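Side-chain contact in sucrose 6(F)-phosphate phosphorylase (Thermoanaerobacterium thermosaccharolyticum DSM 571, PDB 6S9V), which is a phosphorylase whose catalytic domain belongs to the alpha-amylase family and is built on a closed TIM barrel of parallel strands: residues I107-F112 and S154-E159. Sequence-based numbering, arbitrary orientation.
Sequences IYFQDF and STFKIE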
# COMPACT_ATOMS: atom_id res chain seq x y z
N ILE A 107 9.12 -5.86 -24.09
CA ILE A 107 9.67 -6.65 -25.18
C ILE A 107 9.07 -8.05 -25.16
O ILE A 107 8.79 -8.64 -26.21
CB ILE A 107 11.21 -6.68 -25.11
CG1 ILE A 107 11.78 -7.35 -26.36
CG2 ILE A 107 11.67 -7.39 -23.83
CD1 ILE A 107 13.31 -7.33 -26.43
N TYR A 108 8.83 -8.58 -23.96
CA TYR A 108 8.33 -9.95 -23.84
C TYR A 108 6.99 -10.10 -24.54
O TYR A 108 6.79 -11.01 -25.35
CB TYR A 108 8.19 -10.31 -22.36
CG TYR A 108 9.42 -9.96 -21.55
CD1 TYR A 108 10.61 -10.63 -21.72
CD2 TYR A 108 9.38 -8.90 -20.65
CE1 TYR A 108 11.73 -10.28 -20.98
CE2 TYR A 108 10.50 -8.54 -19.92
CZ TYR A 108 11.67 -9.24 -20.09
OH TYR A 108 12.78 -8.88 -19.37
N PHE A 109 6.06 -9.18 -24.27
CA PHE A 109 4.74 -9.31 -24.88
C PHE A 109 4.71 -8.82 -26.32
O PHE A 109 3.97 -9.39 -27.14
CB PHE A 109 3.70 -8.54 -24.07
CG PHE A 109 2.30 -8.92 -24.44
CD1 PHE A 109 1.77 -10.14 -24.06
CD2 PHE A 109 1.51 -8.08 -25.21
CE1 PHE A 109 0.50 -10.51 -24.42
CE2 PHE A 109 0.24 -8.44 -25.56
CZ PHE A 109 -0.28 -9.65 -25.16
N GLN A 110 5.49 -7.79 -26.67
CA GLN A 110 5.51 -7.37 -28.07
C GLN A 110 6.10 -8.45 -28.96
O GLN A 110 5.67 -8.62 -30.11
CB GLN A 110 6.24 -6.03 -28.22
CG GLN A 110 5.43 -4.88 -27.64
CD GLN A 110 5.96 -3.51 -27.98
OE1 GLN A 110 5.21 -2.65 -28.47
NE2 GLN A 110 7.25 -3.28 -27.75
N ASP A 111 7.11 -9.18 -28.47
CA ASP A 111 7.65 -10.30 -29.24
C ASP A 111 6.58 -11.36 -29.44
O ASP A 111 6.42 -11.90 -30.54
CB ASP A 111 8.87 -10.88 -28.53
CG ASP A 111 9.65 -11.84 -29.40
OD1 ASP A 111 10.44 -11.36 -30.25
OD2 ASP A 111 9.50 -13.06 -29.23
N PHE A 112 5.81 -11.64 -28.39
CA PHE A 112 4.72 -12.60 -28.48
C PHE A 112 3.67 -12.17 -29.48
O PHE A 112 3.18 -12.98 -30.27
CB PHE A 112 4.09 -12.80 -27.10
CG PHE A 112 2.81 -13.59 -27.14
CD1 PHE A 112 2.83 -14.94 -27.43
CD2 PHE A 112 1.59 -12.97 -26.92
CE1 PHE A 112 1.67 -15.67 -27.48
CE2 PHE A 112 0.42 -13.70 -26.97
CZ PHE A 112 0.46 -15.05 -27.25
N SER A 154 -8.17 -10.16 -22.51
CA SER A 154 -8.12 -9.22 -23.62
C SER A 154 -7.71 -9.96 -24.88
O SER A 154 -6.98 -10.96 -24.82
CB SER A 154 -7.14 -8.07 -23.34
OG SER A 154 -7.56 -7.27 -22.25
N THR A 155 -8.14 -9.44 -26.02
CA THR A 155 -7.90 -10.04 -27.33
C THR A 155 -6.86 -9.23 -28.09
O THR A 155 -6.95 -8.00 -28.15
CB THR A 155 -9.20 -10.13 -28.13
OG1 THR A 155 -10.17 -10.87 -27.38
CG2 THR A 155 -8.97 -10.82 -29.47
N PHE A 156 -5.89 -9.92 -28.67
CA PHE A 156 -4.83 -9.29 -29.44
C PHE A 156 -4.68 -10.02 -30.77
O PHE A 156 -5.03 -11.19 -30.90
CB PHE A 156 -3.50 -9.30 -28.68
CG PHE A 156 -3.54 -8.57 -27.38
CD1 PHE A 156 -3.25 -7.22 -27.33
CD2 PHE A 156 -3.89 -9.22 -26.21
CE1 PHE A 156 -3.28 -6.54 -26.13
CE2 PHE A 156 -3.93 -8.55 -25.02
CZ PHE A 156 -3.62 -7.21 -24.97
N LYS A 157 -4.12 -9.31 -31.74
CA LYS A 157 -3.88 -9.84 -33.07
C LYS A 157 -2.42 -10.27 -33.16
O LYS A 157 -1.52 -9.47 -32.88
CB LYS A 157 -4.18 -8.78 -34.13
CG LYS A 157 -3.98 -9.23 -35.57
CD LYS A 157 -4.07 -8.04 -36.53
CE LYS A 157 -3.97 -8.47 -37.98
NZ LYS A 157 -4.14 -7.32 -38.92
N ILE A 158 -2.19 -11.53 -33.51
CA ILE A 158 -0.83 -12.01 -33.73
C ILE A 158 -0.41 -11.59 -35.13
O ILE A 158 -1.09 -11.90 -36.11
CB ILE A 158 -0.74 -13.53 -33.55
CG1 ILE A 158 -1.27 -13.95 -32.18
CG2 ILE A 158 0.70 -14.00 -33.71
CD1 ILE A 158 -0.61 -13.22 -31.00
N GLU A 159 0.70 -10.87 -35.22
CA GLU A 159 1.07 -10.24 -36.48
C GLU A 159 1.38 -11.28 -37.55
O GLU A 159 0.85 -11.22 -38.67
CB GLU A 159 2.26 -9.30 -36.26
CG GLU A 159 2.54 -8.34 -37.41
CD GLU A 159 3.70 -8.77 -38.29
OE1 GLU A 159 4.59 -9.49 -37.80
OE2 GLU A 159 3.72 -8.39 -39.48
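Two residues ahead of Phe156, whose ring takes the edge of Phe109, the buried Ser154 OG is gripped by two groups: the hydroxyl of Thr169 and the backbone N of Ser177. No hydrogen bond crosses between 107-112 and 154-159; four buried apolar side chains make the contact. Phe109 and Phe156 form a T-shaped pair, planes at 72° and centroids 5.0 Å apart, with Phe109 supplying the edge and Phe156 the face. The CE2-CZ side of Phe109 lies across that face. Phe109 CZ stands 3.8 Å from Phe156 CD2, toward one rim of the ring, and Phe109 CE2 reaches Phe156 CE1 at 4.0 Å on the other side. In Phe109, CG lies opposite the backbone N (chi1 -165°), which carries the ring out from the helix to the strand. The two segments belong to the long excursion between the third and fourth strands of the TIM barrel, the place of domain B in alpha-amylase-type enzymes; here helix 107-115 packs against one strand of the two-stranded antiparallel hairpin 153-157/164-168. One helical turn on from Phe109, Phe112 receives Ile158 just beyond the strand. The methyl CD1 of Ile158 sits over one face of the Phe112 ring, 4.2 Å from Phe112 CE2, while the same CD1 lies 3.9 Å from Phe112 O, so a single methyl touches both ring and backbone. Around these four side chains, Ile180 packs on both rings of the T-shaped pair, Val167 of the partner strand touches Phe112 and Phe156, and Phe125 makes a further edge-to-face contact with Phe109. A backbone hydrogen bond between Glu159 and Leu113 ties the chain after the strand to the same helix.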